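Local structure of ABC transporter (4G68) at residues T54-I59 with K344-M349; Y146-D151 with P358-D363; K198-G203 with T403-V408; I210-G215 with P312-G317; Q218-A223 with G387-W392. The protein probably serves as the extracellular solute-binding component of an ABC transporter, capturing xylan-derived sugars for uptake by a thermophilic bacterium. All coordinates share one frame; numbering follows the deposited sequence.

Contact 1 (T54-I59 with K344-M349)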
# COMPACT_ATOMS: atom_id res chain seq x y z
N THR C 54 17.27 5.19 -8.04
CA THR C 54 18.70 5.57 -7.85
C THR C 54 19.21 5.04 -6.51
O THR C 54 20.32 4.50 -6.43
CB THR C 54 18.88 7.12 -7.89
OG1 THR C 54 18.48 7.63 -9.18
CG2 THR C 54 20.34 7.55 -7.58
N LYS C 55 18.40 5.21 -5.47
CA LYS C 55 18.77 4.68 -4.15
C LYS C 55 18.97 3.16 -4.06
O LYS C 55 19.91 2.68 -3.38
CB LYS C 55 17.77 5.17 -3.10
CG LYS C 55 17.75 6.68 -3.03
CD LYS C 55 18.98 7.20 -2.34
CE LYS C 55 18.73 7.18 -0.86
NZ LYS C 55 19.99 7.49 -0.17
N VAL C 56 18.10 2.44 -4.76
CA VAL C 56 18.12 0.98 -4.70
C VAL C 56 19.35 0.49 -5.44
O VAL C 56 20.06 -0.41 -4.94
CB VAL C 56 16.82 0.36 -5.29
CG1 VAL C 56 16.92 -1.17 -5.34
CG2 VAL C 56 15.66 0.74 -4.39
N LYS C 57 19.63 1.11 -6.58
CA LYS C 57 20.86 0.81 -7.34
C LYS C 57 22.11 0.96 -6.48
O LYS C 57 23.03 0.10 -6.54
CB LYS C 57 20.99 1.68 -8.61
CG LYS C 57 22.12 1.23 -9.54
CD LYS C 57 21.83 -0.17 -10.06
CE LYS C 57 23.05 -0.93 -10.56
NZ LYS C 57 24.11 -0.11 -11.23
N GLU C 58 22.14 2.05 -5.70
CA GLU C 58 23.25 2.37 -4.81
C GLU C 58 23.42 1.28 -3.74
O GLU C 58 24.52 0.80 -3.52
CB GLU C 58 23.05 3.74 -4.15
CG GLU C 58 23.05 4.91 -5.14
CD GLU C 58 22.85 6.28 -4.48
OE1 GLU C 58 22.39 6.36 -3.32
OE2 GLU C 58 23.14 7.29 -5.14
N ILE C 59 22.33 0.92 -3.08
CA ILE C 59 22.31 -0.17 -2.14
C ILE C 59 22.90 -1.44 -2.75
O ILE C 59 23.78 -2.05 -2.14
CB ILE C 59 20.89 -0.48 -1.62
CG1 ILE C 59 20.35 0.67 -0.78
CG2 ILE C 59 20.93 -1.74 -0.76
CD1 ILE C 59 18.85 0.62 -0.54
N LYS C 344 16.79 -4.66 5.32
CA LYS C 344 17.22 -3.57 6.20
C LYS C 344 17.50 -2.27 5.44
O LYS C 344 17.05 -1.20 5.85
CB LYS C 344 18.44 -3.97 7.06
CG LYS C 344 19.12 -2.81 7.78
CD LYS C 344 18.27 -2.17 8.89
CE LYS C 344 18.93 -0.92 9.49
NZ LYS C 344 18.11 -0.36 10.62
N GLN C 345 18.25 -2.35 4.34
CA GLN C 345 18.55 -1.14 3.55
C GLN C 345 17.32 -0.47 2.92
O GLN C 345 17.28 0.76 2.87
CB GLN C 345 19.61 -1.41 2.47
CG GLN C 345 20.96 -1.88 3.04
CD GLN C 345 21.59 -0.89 4.00
OE1 GLN C 345 21.85 0.26 3.66
NE2 GLN C 345 21.80 -1.32 5.22
N LEU C 346 16.41 -1.27 2.36
CA LEU C 346 15.16 -0.77 1.81
C LEU C 346 14.32 -0.10 2.88
O LEU C 346 13.76 0.97 2.62
CB LEU C 346 14.35 -1.90 1.14
CG LEU C 346 14.86 -2.46 -0.22
CD1 LEU C 346 13.90 -3.54 -0.71
CD2 LEU C 346 14.92 -1.37 -1.25
N SER C 347 14.26 -0.73 4.08
CA SER C 347 13.49 -0.18 5.22
C SER C 347 14.02 1.23 5.60
O SER C 347 13.24 2.18 5.79
CB SER C 347 13.57 -1.13 6.41
OG SER C 347 12.84 -0.62 7.56
N ASP C 348 15.35 1.36 5.75
CA ASP C 348 15.96 2.68 6.09
C ASP C 348 15.78 3.71 4.94
O ASP C 348 15.50 4.90 5.17
CB ASP C 348 17.45 2.53 6.29
CG ASP C 348 17.83 1.88 7.59
OD1 ASP C 348 16.94 1.45 8.37
OD2 ASP C 348 19.09 1.85 7.84
N MET C 349 15.94 3.24 3.69
CA MET C 349 15.71 4.09 2.52
C MET C 349 14.26 4.63 2.60
O MET C 349 14.06 5.83 2.50
CB MET C 349 15.88 3.27 1.23
CG MET C 349 15.56 4.05 -0.05
SD MET C 349 15.33 3.05 -1.53
CE MET C 349 13.64 2.47 -1.35
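Lys55 starts the contact with the root of its side chain: its CB rests 3.6 Å from Met349 SD, while the rest of the lysine bends at chi2 and chi3. Val56, one residue on, works with a single methyl. Its CG2 lies 3.7 Å from Met349 SD and 3.9 Å from Leu346 CD2, filling the angle between the two side chains; Phe47 and Glu74 also touch this valine. Met349 reaches both residues because CG stands anti to its backbone N (chi1 176°) and sends the thioether across the gap, with a bend at chi3 that keeps CE along Val56 CG2. A helical turn further along, Ile59 straddles the aliphatic part of Gln345. Its CG2 sits 3.5 Å from Gln345 CB, and CD1 approaches the same CB at 3.7 Å before running on toward Met349 CB at 4.4 Å. Beyond the apolar seam, the carbonyl of Ile59 is hydrogen-bonded to the hydroxyl of Tyr341, an earlier residue of the partner helix. The axes of the two segments run roughly antiparallel, at 147°, and approach to 10.5 Å. Helix 52-66 is the connection of a beta-alpha-beta crossover between the neighbouring parallel strands 40-45 and 71-76, an arrangement typical of the alpha/beta lobes of solute-binding proteins.

Contact 2 (Y146-D151 with P358-D363)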
# COMPACT_ATOMS: atom_id res chain seq x y z
N TYR C 146 8.33 -17.39 5.96
CA TYR C 146 8.68 -17.46 4.53
C TYR C 146 9.21 -16.17 3.84
O TYR C 146 9.35 -16.14 2.60
CB TYR C 146 7.47 -17.97 3.70
CG TYR C 146 7.20 -19.42 3.94
CD1 TYR C 146 7.90 -20.40 3.23
CD2 TYR C 146 6.32 -19.82 4.94
CE1 TYR C 146 7.67 -21.74 3.47
CE2 TYR C 146 6.08 -21.15 5.19
CZ TYR C 146 6.74 -22.11 4.45
OH TYR C 146 6.51 -23.46 4.67
N GLY C 147 9.53 -15.13 4.62
CA GLY C 147 9.97 -13.88 4.04
C GLY C 147 10.64 -13.00 5.09
O GLY C 147 10.46 -13.23 6.28
N ILE C 148 11.42 -12.03 4.63
CA ILE C 148 12.05 -11.03 5.49
C ILE C 148 11.24 -9.73 5.26
O ILE C 148 11.29 -9.17 4.17
CB ILE C 148 13.56 -10.81 5.08
CG1 ILE C 148 14.41 -12.11 5.21
CG2 ILE C 148 14.18 -9.66 5.85
CD1 ILE C 148 14.27 -12.87 6.52
N PRO C 149 10.49 -9.26 6.28
CA PRO C 149 9.69 -8.05 6.09
C PRO C 149 10.62 -6.86 5.90
O PRO C 149 11.77 -6.89 6.41
CB PRO C 149 8.88 -7.95 7.41
CG PRO C 149 9.02 -9.29 8.05
CD PRO C 149 10.38 -9.77 7.65
N PHE C 150 10.16 -5.83 5.18
CA PHE C 150 10.98 -4.59 5.12
C PHE C 150 10.19 -3.28 5.27
O PHE C 150 10.77 -2.28 5.67
CB PHE C 150 11.87 -4.55 3.88
CG PHE C 150 11.13 -4.22 2.60
CD1 PHE C 150 10.98 -2.89 2.19
CD2 PHE C 150 10.61 -5.24 1.79
CE1 PHE C 150 10.28 -2.57 1.02
CE2 PHE C 150 9.94 -4.93 0.60
CZ PHE C 150 9.77 -3.60 0.22
N ASP C 151 8.90 -3.30 4.95
CA ASP C 151 8.08 -2.10 5.16
C ASP C 151 6.61 -2.33 5.52
O ASP C 151 6.09 -3.44 5.47
CB ASP C 151 8.33 -1.02 4.07
CG ASP C 151 7.58 -1.26 2.73
OD1 ASP C 151 6.65 -2.08 2.64
OD2 ASP C 151 7.91 -0.54 1.74
N PRO C 358 9.08 2.10 7.78
CA PRO C 358 10.12 1.09 8.01
C PRO C 358 9.62 -0.07 8.85
O PRO C 358 8.85 0.13 9.83
CB PRO C 358 11.21 1.87 8.79
CG PRO C 358 10.49 3.03 9.45
CD PRO C 358 9.45 3.41 8.40
N ALA C 359 10.02 -1.29 8.48
CA ALA C 359 9.75 -2.46 9.35
C ALA C 359 10.90 -2.75 10.28
O ALA C 359 10.71 -3.41 11.34
CB ALA C 359 9.41 -3.73 8.56
N TRP C 360 12.09 -2.29 9.89
CA TRP C 360 13.28 -2.54 10.70
C TRP C 360 13.45 -1.38 11.63
O TRP C 360 12.95 -0.28 11.33
CB TRP C 360 14.52 -2.62 9.83
CG TRP C 360 14.56 -3.89 9.02
CD1 TRP C 360 13.65 -4.31 8.04
CD2 TRP C 360 15.53 -4.98 9.15
NE1 TRP C 360 14.02 -5.54 7.52
CE2 TRP C 360 15.12 -6.02 8.18
CE3 TRP C 360 16.65 -5.23 9.98
CZ2 TRP C 360 15.84 -7.19 8.00
CZ3 TRP C 360 17.36 -6.43 9.79
CH2 TRP C 360 16.97 -7.39 8.82
N LYS C 361 14.13 -1.61 12.74
CA LYS C 361 14.35 -0.52 13.72
C LYS C 361 15.26 0.46 13.02
O LYS C 361 15.92 0.10 12.05
CB LYS C 361 14.98 -1.02 15.04
CG LYS C 361 14.14 -2.05 15.76
CD LYS C 361 14.93 -2.78 16.83
CE LYS C 361 13.96 -3.42 17.82
NZ LYS C 361 14.62 -4.06 18.99
N TYR C 362 15.24 1.71 13.46
CA TYR C 362 15.82 2.78 12.70
C TYR C 362 16.56 3.77 13.61
O TYR C 362 16.66 4.95 13.29
CB TYR C 362 14.72 3.46 11.85
CG TYR C 362 13.48 3.79 12.64
CD1 TYR C 362 13.39 4.98 13.38
CD2 TYR C 362 12.37 2.95 12.60
CE1 TYR C 362 12.24 5.30 14.07
CE2 TYR C 362 11.21 3.27 13.30
CZ TYR C 362 11.15 4.45 14.03
OH TYR C 362 10.01 4.79 14.75
N ASP C 363 17.06 3.26 14.74
CA ASP C 363 17.94 4.02 15.67
C ASP C 363 19.23 4.49 14.99
O ASP C 363 19.74 5.57 15.32
CB ASP C 363 18.32 3.16 16.88
CG ASP C 363 17.10 2.61 17.61
OD1 ASP C 363 16.36 3.40 18.23
OD2 ASP C 363 16.90 1.38 17.55
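Trp360 and Ala359 leave the short strand 357-358 and dock on strand 144-160 beside a classic beta bulge, in which Phe150 and Asp151 both face Gly321. The pairing is antiparallel: Asp151 and Pro358 form a non-hydrogen-bonded pair, and next to it Ala359 N gives a hydrogen bond of 3.1 Å to Phe150 O, arriving from well above the carbonyl plane. Ala359 CB presses on this same peptide, 3.4 Å from Phe150 C.

From CB, the Trp360 side chain sets out with CG beside its own backbone N (chi1 -72°), which swings the indole back along the strand. CD1 comes first, passing Phe150 CA at 4.0 Å, near the ring plane. NE1 follows and donates to Pro149 O at 2.8 Å; the acceptor is met in its carbonyl plane, but the N-H is bent to 139°. A phenylalanine in place of Trp360 would lose this donor and would probably leave the buried Pro149 carbonyl without its mate. Lys344 and Leu131 also touch this side chain, and the Trp360 backbone N is hydrogen-bonded to Ser347 OG, which fixes the start of the side chain against helix 332-353. Next along the benzo edge, past CE2, CZ2 meets the CG2 methyl of Ile148 at 3.7 Å, close to the plane of the ring.

Contact 3 (K198-G203 with T403-V408)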
# COMPACT_ATOMS: atom_id res chain seq x y z
N LYS C 198 -7.31 3.44 -13.34
CA LYS C 198 -7.05 2.47 -14.45
C LYS C 198 -6.60 1.04 -14.04
O LYS C 198 -6.94 0.02 -14.70
CB LYS C 198 -5.98 3.03 -15.35
CG LYS C 198 -5.96 2.40 -16.73
CD LYS C 198 -4.81 2.98 -17.54
CE LYS C 198 -4.26 1.96 -18.52
NZ LYS C 198 -5.03 1.80 -19.78
N ASP C 199 -5.76 0.99 -13.01
CA ASP C 199 -5.25 -0.24 -12.50
C ASP C 199 -6.08 -0.70 -11.32
O ASP C 199 -5.74 -1.67 -10.70
CB ASP C 199 -3.73 -0.10 -12.18
CG ASP C 199 -2.89 0.22 -13.46
OD1 ASP C 199 -3.02 -0.53 -14.44
OD2 ASP C 199 -2.08 1.20 -13.49
N GLU C 200 -7.20 -0.01 -11.04
CA GLU C 200 -8.25 -0.41 -10.03
C GLU C 200 -7.89 -0.45 -8.54
O GLU C 200 -8.74 -0.16 -7.68
CB GLU C 200 -8.95 -1.71 -10.43
CG GLU C 200 -9.23 -1.72 -11.93
CD GLU C 200 -10.07 -2.90 -12.37
OE1 GLU C 200 -10.11 -3.91 -11.63
OE2 GLU C 200 -10.71 -2.80 -13.45
N TRP C 201 -6.66 -0.87 -8.24
CA TRP C 201 -6.25 -0.89 -6.87
C TRP C 201 -6.29 0.48 -6.17
O TRP C 201 -6.74 0.55 -5.08
CB TRP C 201 -4.96 -1.71 -6.62
CG TRP C 201 -3.75 -1.05 -7.10
CD1 TRP C 201 -3.07 -1.24 -8.30
CD2 TRP C 201 -3.04 0.03 -6.42
NE1 TRP C 201 -2.01 -0.39 -8.40
CE2 TRP C 201 -1.93 0.40 -7.30
CE3 TRP C 201 -3.18 0.67 -5.17
CZ2 TRP C 201 -1.04 1.42 -6.96
CZ3 TRP C 201 -2.29 1.67 -4.86
CH2 TRP C 201 -1.23 2.03 -5.73
N PRO C 202 -5.87 1.57 -6.81
CA PRO C 202 -5.91 2.82 -6.01
C PRO C 202 -7.32 3.22 -5.52
O PRO C 202 -7.45 3.62 -4.37
CB PRO C 202 -5.31 3.86 -6.95
CG PRO C 202 -4.55 3.09 -7.96
CD PRO C 202 -5.35 1.83 -8.17
N GLY C 203 -8.36 3.10 -6.36
CA GLY C 203 -9.73 3.46 -5.93
C GLY C 203 -10.32 2.49 -4.93
O GLY C 203 -11.28 2.83 -4.16
N THR C 403 -11.92 -9.85 -8.42
CA THR C 403 -13.38 -9.65 -8.35
C THR C 403 -13.71 -8.29 -7.65
O THR C 403 -14.42 -7.42 -8.23
CB THR C 403 -14.10 -10.87 -7.70
OG1 THR C 403 -14.03 -12.04 -8.56
CG2 THR C 403 -15.58 -10.56 -7.38
N HIS C 404 -13.18 -8.12 -6.43
CA HIS C 404 -13.28 -6.88 -5.67
C HIS C 404 -12.85 -5.69 -6.49
O HIS C 404 -13.61 -4.76 -6.66
CB HIS C 404 -12.48 -6.98 -4.36
CG HIS C 404 -12.66 -5.78 -3.43
ND1 HIS C 404 -13.85 -5.18 -3.25
CD2 HIS C 404 -11.74 -5.07 -2.69
CE1 HIS C 404 -13.70 -4.15 -2.44
NE2 HIS C 404 -12.42 -4.08 -2.07
N LYS C 405 -11.63 -5.73 -7.03
CA LYS C 405 -11.13 -4.64 -7.85
C LYS C 405 -12.04 -4.29 -9.00
O LYS C 405 -12.22 -3.10 -9.30
CB LYS C 405 -9.73 -4.94 -8.39
CG LYS C 405 -8.64 -4.88 -7.34
CD LYS C 405 -7.33 -5.45 -7.84
CE LYS C 405 -6.79 -4.76 -9.07
NZ LYS C 405 -5.67 -5.59 -9.55
N ASP C 406 -12.61 -5.30 -9.67
CA ASP C 406 -13.42 -5.00 -10.89
C ASP C 406 -14.75 -4.36 -10.57
O ASP C 406 -15.16 -3.35 -11.24
CB ASP C 406 -13.68 -6.22 -11.78
CG ASP C 406 -12.41 -6.80 -12.36
OD1 ASP C 406 -11.44 -6.03 -12.58
OD2 ASP C 406 -12.35 -8.04 -12.57
N LEU C 407 -15.37 -4.89 -9.51
CA LEU C 407 -16.63 -4.42 -9.00
C LEU C 407 -16.55 -3.07 -8.29
O LEU C 407 -17.49 -2.31 -8.30
CB LEU C 407 -17.19 -5.46 -7.99
CG LEU C 407 -17.72 -6.83 -8.50
CD1 LEU C 407 -18.19 -7.71 -7.34
CD2 LEU C 407 -18.80 -6.70 -9.58
N VAL C 408 -15.48 -2.83 -7.56
CA VAL C 408 -15.34 -1.47 -7.02
C VAL C 408 -15.24 -0.57 -8.24
O VAL C 408 -15.80 0.52 -8.23
CB VAL C 408 -14.17 -1.29 -6.00
CG1 VAL C 408 -13.87 0.21 -5.77
CG2 VAL C 408 -14.49 -1.94 -4.66
O HOH W 1 -7.04 -5.17 -12.55
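Lys405 lies against Glu200 with its aliphatic chain: its CB is 3.4 Å from Glu200 OE1, and CE, beyond a bend at chi3 (58°), reaches the backbone of the preceding residue, 3.6 Å from Asp199 O. The ammonium group does not pair directly with the glutamate, since Lys405 NZ stays 5.2 Å from Glu200 OE1. One water lies between them, held by weak hydrogen bonds to both. Asp406 is next. Although its CB sets off away from the loop, the carboxylate swings back and brings OD1 to 2.7 Å from Glu200 OE1, with the two carboxylate planes almost at right angles (83°). Gln402, a turn earlier in the same helix, donates from NE2 to this OD1. A turn beyond His404, Val408 closes the contact by setting its CG1 4.0 Å from Gly203 O. Glu200 itself occupies the N-cap position of helix 201-215, and its extended side chain spans the gap to helix 398-412. Two carboxylates this close would repel each other if both were charged; their closeness would probably raise the pKa of one of them.

Contact 4 (I210-G215 with P312-G317)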
# COMPACT_ATOMS: atom_id res chain seq x y z
N ILE C 210 -13.58 3.05 3.61
CA ILE C 210 -14.92 3.41 3.98
C ILE C 210 -15.60 2.21 4.64
O ILE C 210 -16.17 2.39 5.73
CB ILE C 210 -15.75 4.03 2.81
CG1 ILE C 210 -15.03 5.24 2.15
CG2 ILE C 210 -17.16 4.36 3.33
CD1 ILE C 210 -15.50 5.53 0.69
N ALA C 211 -15.47 1.00 4.06
CA ALA C 211 -15.98 -0.28 4.72
C ALA C 211 -15.39 -0.43 6.12
O ALA C 211 -16.07 -0.83 7.07
CB ALA C 211 -15.68 -1.51 3.83
N LEU C 212 -14.12 -0.08 6.28
CA LEU C 212 -13.53 -0.18 7.69
C LEU C 212 -14.14 0.80 8.66
O LEU C 212 -14.45 0.47 9.84
CB LEU C 212 -12.04 -0.04 7.64
CG LEU C 212 -11.09 -0.28 8.79
CD1 LEU C 212 -9.71 0.22 8.36
CD2 LEU C 212 -11.41 0.50 10.02
N ARG C 213 -14.42 2.01 8.16
CA ARG C 213 -15.12 2.98 8.97
C ARG C 213 -16.58 2.58 9.25
O ARG C 213 -17.03 2.79 10.37
CB ARG C 213 -15.04 4.35 8.35
CG ARG C 213 -13.63 4.86 8.37
CD ARG C 213 -13.37 5.60 9.61
NE ARG C 213 -12.08 6.33 9.56
CZ ARG C 213 -10.90 5.83 9.97
NH1 ARG C 213 -10.85 4.60 10.49
NH2 ARG C 213 -9.79 6.60 9.93
N GLU C 214 -17.28 2.00 8.27
CA GLU C 214 -18.74 1.64 8.42
C GLU C 214 -18.98 0.43 9.33
O GLU C 214 -19.93 0.40 10.15
CB GLU C 214 -19.42 1.35 7.08
CG GLU C 214 -19.54 2.51 6.06
CD GLU C 214 -20.69 3.48 6.36
OE1 GLU C 214 -21.03 3.68 7.55
OE2 GLU C 214 -21.21 4.10 5.40
N GLY C 215 -18.14 -0.58 9.18
CA GLY C 215 -18.37 -1.90 9.80
C GLY C 215 -17.41 -2.26 10.93
O GLY C 215 -17.72 -3.15 11.71
N PRO C 312 -12.26 5.36 15.17
CA PRO C 312 -11.72 6.33 14.21
C PRO C 312 -10.22 6.24 13.92
O PRO C 312 -9.70 6.98 13.04
CB PRO C 312 -12.02 7.69 14.88
CG PRO C 312 -13.25 7.41 15.65
CD PRO C 312 -13.00 6.03 16.26
N THR C 313 -9.52 5.38 14.67
CA THR C 313 -8.05 5.25 14.54
C THR C 313 -7.62 4.00 13.72
O THR C 313 -6.43 3.81 13.43
CB THR C 313 -7.37 5.11 15.90
OG1 THR C 313 -7.72 3.83 16.44
CG2 THR C 313 -7.78 6.26 16.91
N GLU C 314 -8.57 3.13 13.39
CA GLU C 314 -8.26 1.96 12.56
C GLU C 314 -7.81 2.43 11.18
O GLU C 314 -8.34 3.40 10.63
CB GLU C 314 -9.46 1.01 12.40
CG GLU C 314 -10.21 0.62 13.69
CD GLU C 314 -11.47 -0.22 13.44
OE1 GLU C 314 -12.01 -0.19 12.33
OE2 GLU C 314 -11.91 -0.99 14.34
N TYR C 315 -6.85 1.71 10.61
CA TYR C 315 -6.34 2.05 9.29
C TYR C 315 -6.21 0.86 8.37
O TYR C 315 -6.14 -0.29 8.83
CB TYR C 315 -5.05 2.85 9.42
CG TYR C 315 -3.86 2.12 9.97
CD1 TYR C 315 -3.59 2.08 11.34
CD2 TYR C 315 -2.94 1.52 9.09
CE1 TYR C 315 -2.46 1.43 11.86
CE2 TYR C 315 -1.82 0.83 9.58
CZ TYR C 315 -1.58 0.78 10.95
OH TYR C 315 -0.44 0.14 11.39
N ILE C 316 -6.29 1.13 7.07
CA ILE C 316 -5.96 0.12 6.07
C ILE C 316 -4.43 0.17 5.94
O ILE C 316 -3.83 1.23 5.71
CB ILE C 316 -6.66 0.44 4.72
CG1 ILE C 316 -8.19 0.40 4.87
CG2 ILE C 316 -6.12 -0.43 3.56
CD1 ILE C 316 -8.77 -1.00 4.89
N GLY C 317 -3.79 -0.98 6.07
CA GLY C 317 -2.34 -1.08 5.83
C GLY C 317 -1.81 -2.24 6.73
O GLY C 317 -2.52 -3.24 6.97
O HOH W 2 -6.80 5.83 10.13
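The last turn of helix 201-215 packs on the loop that leads into strand 317-325, with Arg213 and Leu212 making the contact. Arg213 bends at chi2 (-90°) and lays its guanidinium among backbone carbonyls. NH1 donates to Glu314 O at 2.8 Å with an N-H...O angle of 156°, the acceptor lying only a little out of the guanidinium plane. The Pro312 carbonyl sits over one face of the group, its O 3.1 Å from NH2 but badly angled for a hydrogen bond. NH2 instead turns one N-H to a water in the guanidinium plane, at 3.1 Å, and that water donates onward to Glu314 O at 2.9 Å. NH2 also bonds Phe302 O, and NE bonds Pro303 O. One side chain thus ties the helix end to the backbone at 302-303, after strand 297-300, and to the loop before strand 317-325, which pairs with strand 144-160 in the mixed sheet. An alanine here would remove the whole guanidinium and would probably leave Phe302 O and Pro303 O without this donor and Glu314 O with the water alone, itself less firmly held. Leu212, one residue back, packs farther along the loop. Its CG stands anti to the backbone N (chi1 -171°), which carries CD1 over to the Tyr315 peptide, 3.6 Å from Tyr315 C; CD1 also meets Ile316 CD1 at 3.8 Å, just where the chain turns its corner. Trp205 and Met209, earlier in the helix, touch Ile316 too.

Contact 5 (Q218-A223 with G387-W392)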
# COMPACT_ATOMS: atom_id res chain seq x y z
N GLN C 218 -13.33 -6.10 12.66
CA GLN C 218 -13.69 -7.48 12.83
C GLN C 218 -14.58 -7.91 11.65
O GLN C 218 -14.43 -9.02 11.12
CB GLN C 218 -14.40 -7.75 14.17
CG GLN C 218 -14.50 -9.23 14.49
CD GLN C 218 -13.12 -9.90 14.37
OE1 GLN C 218 -12.14 -9.45 14.98
NE2 GLN C 218 -13.03 -10.94 13.54
N LEU C 219 -15.48 -7.04 11.21
CA LEU C 219 -16.44 -7.43 10.18
C LEU C 219 -15.78 -7.55 8.79
O LEU C 219 -16.20 -8.41 8.00
CB LEU C 219 -17.64 -6.46 10.13
CG LEU C 219 -18.65 -6.62 8.97
CD1 LEU C 219 -19.40 -7.97 9.02
CD2 LEU C 219 -19.64 -5.45 8.94
N THR C 220 -14.83 -6.64 8.46
CA THR C 220 -14.00 -6.78 7.29
C THR C 220 -13.24 -8.13 7.33
O THR C 220 -13.33 -8.94 6.38
CB THR C 220 -13.00 -5.60 7.22
OG1 THR C 220 -13.69 -4.43 6.76
CG2 THR C 220 -11.85 -5.93 6.29
N ARG C 221 -12.55 -8.38 8.44
CA ARG C 221 -11.73 -9.59 8.56
C ARG C 221 -12.61 -10.82 8.29
O ARG C 221 -12.24 -11.66 7.49
CB ARG C 221 -11.04 -9.64 9.92
CG ARG C 221 -9.85 -8.68 10.06
CD ARG C 221 -9.01 -9.06 11.31
NE ARG C 221 -8.22 -8.04 12.04
CZ ARG C 221 -6.98 -7.63 11.72
NH1 ARG C 221 -6.35 -8.03 10.60
NH2 ARG C 221 -6.41 -6.74 12.52
N ASP C 222 -13.79 -10.84 8.90
CA ASP C 222 -14.76 -11.94 8.82
C ASP C 222 -15.35 -12.14 7.43
O ASP C 222 -15.59 -13.28 7.02
CB ASP C 222 -15.90 -11.73 9.85
CG ASP C 222 -15.46 -12.03 11.25
OD1 ASP C 222 -14.36 -12.61 11.38
OD2 ASP C 222 -16.21 -11.72 12.20
N ALA C 223 -15.61 -11.05 6.71
CA ALA C 223 -16.09 -11.16 5.36
C ALA C 223 -14.98 -11.72 4.49
O ALA C 223 -15.24 -12.57 3.62
CB ALA C 223 -16.57 -9.81 4.83
N GLY C 387 -6.81 -0.89 15.62
CA GLY C 387 -6.36 -1.98 14.78
C GLY C 387 -6.14 -1.61 13.30
O GLY C 387 -6.18 -0.44 12.92
N SER C 388 -5.92 -2.61 12.46
CA SER C 388 -5.64 -2.32 11.08
C SER C 388 -5.78 -3.62 10.34
O SER C 388 -5.74 -4.68 10.97
CB SER C 388 -4.20 -1.77 10.91
OG SER C 388 -3.23 -2.83 11.07
N VAL C 389 -5.93 -3.52 9.03
CA VAL C 389 -6.12 -4.68 8.15
C VAL C 389 -5.59 -4.31 6.77
O VAL C 389 -5.75 -3.16 6.33
CB VAL C 389 -7.62 -5.08 8.09
CG1 VAL C 389 -8.46 -4.06 7.31
CG2 VAL C 389 -7.77 -6.53 7.58
N PRO C 390 -4.88 -5.24 6.08
CA PRO C 390 -4.32 -4.85 4.75
C PRO C 390 -5.39 -4.57 3.70
O PRO C 390 -6.55 -5.00 3.86
CB PRO C 390 -3.48 -6.08 4.34
CG PRO C 390 -3.15 -6.79 5.65
CD PRO C 390 -4.39 -6.57 6.51
N ALA C 391 -5.01 -3.89 2.65
CA ALA C 391 -5.92 -3.64 1.50
C ALA C 391 -6.42 -4.97 0.98
O ALA C 391 -5.68 -6.01 1.01
CB ALA C 391 -5.15 -2.95 0.41
N TRP C 392 -7.66 -4.99 0.49
CA TRP C 392 -8.32 -6.31 0.21
C TRP C 392 -7.70 -7.10 -0.94
O TRP C 392 -7.76 -8.34 -0.99
CB TRP C 392 -9.80 -6.06 -0.03
CG TRP C 392 -10.58 -5.52 1.19
CD1 TRP C 392 -10.09 -4.85 2.31
CD2 TRP C 392 -12.02 -5.56 1.36
NE1 TRP C 392 -11.11 -4.52 3.18
CE2 TRP C 392 -12.31 -4.91 2.64
CE3 TRP C 392 -13.09 -6.08 0.59
CZ2 TRP C 392 -13.61 -4.80 3.13
CZ3 TRP C 392 -14.37 -5.92 1.07
CH2 TRP C 392 -14.63 -5.29 2.32
O HOH W 3 -11.84 -2.70 5.32
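Thr220 and Arg221, neighbours on helix 217-224, both pack on Val389, one reaching on to Trp392 and the other to Ser388. Thr220 turns its methyl inward: CG2 lies 3.5 Å from Trp392 NE1 and 4.0 Å from Val389 CG1, so that it fills the notch between indole and valine. Its hydroxyl, on the other branch, accepts a hydrogen bond of 2.9 Å from a water that in turn accepts from Trp392 NE1, also at 2.9 Å; this water lies in the plane of the indole at its edge. Arg221, extended from CG to NE, runs alongside Val389, the two side chains pointing opposite ways. Val389 CG2 is 3.9 Å from Arg221 CG and 3.7 Å from NH1, with CB over one face of the guanidinium, while NH2 comes to 2.7 Å from Ser388 O.

A second layer fixes these partners. Val389 is pinned by backbone hydrogen bonds to Tyr315 and Gly317, which present its side chain to the helix. Trp392, in the first turn of helix 392-395, gives its backbone N to Asp208 OD2, and its ring stacks on His404 and meets Phe235 at a slant. The indole N-H, buried beside a methyl, is thereby satisfied: Thr220 OG1 and Trp392 NE1 are linked through the water rather than directly, and the arginine keeps its aliphatic length on the valine while its charged end sits by a carbonyl.

In the fold
The five contacts fall into two groups. Contacts 1 and 2 touch, their centres about 12 Å apart, with helix 332-353 lying against the loop after strand 357-358. Contacts 3, 4 and 5 gather around helices 201-215 and 217-224, which follow each other in the chain; contacts 4 and 5 are joined by backbone hydrogen bonds, with centres about 8 Å apart, and contact 5 meets contact 3 through Trp392 and His404. Contacts 1 and 3 lie on opposite sides of the chain's centre, about 30 Å apart between centres. Along the chain contact 4 is nested within contacts 1, 2 and 3. Such interleaving fits a solute-binding protein whose lobes are each built from separate parts of the sequence.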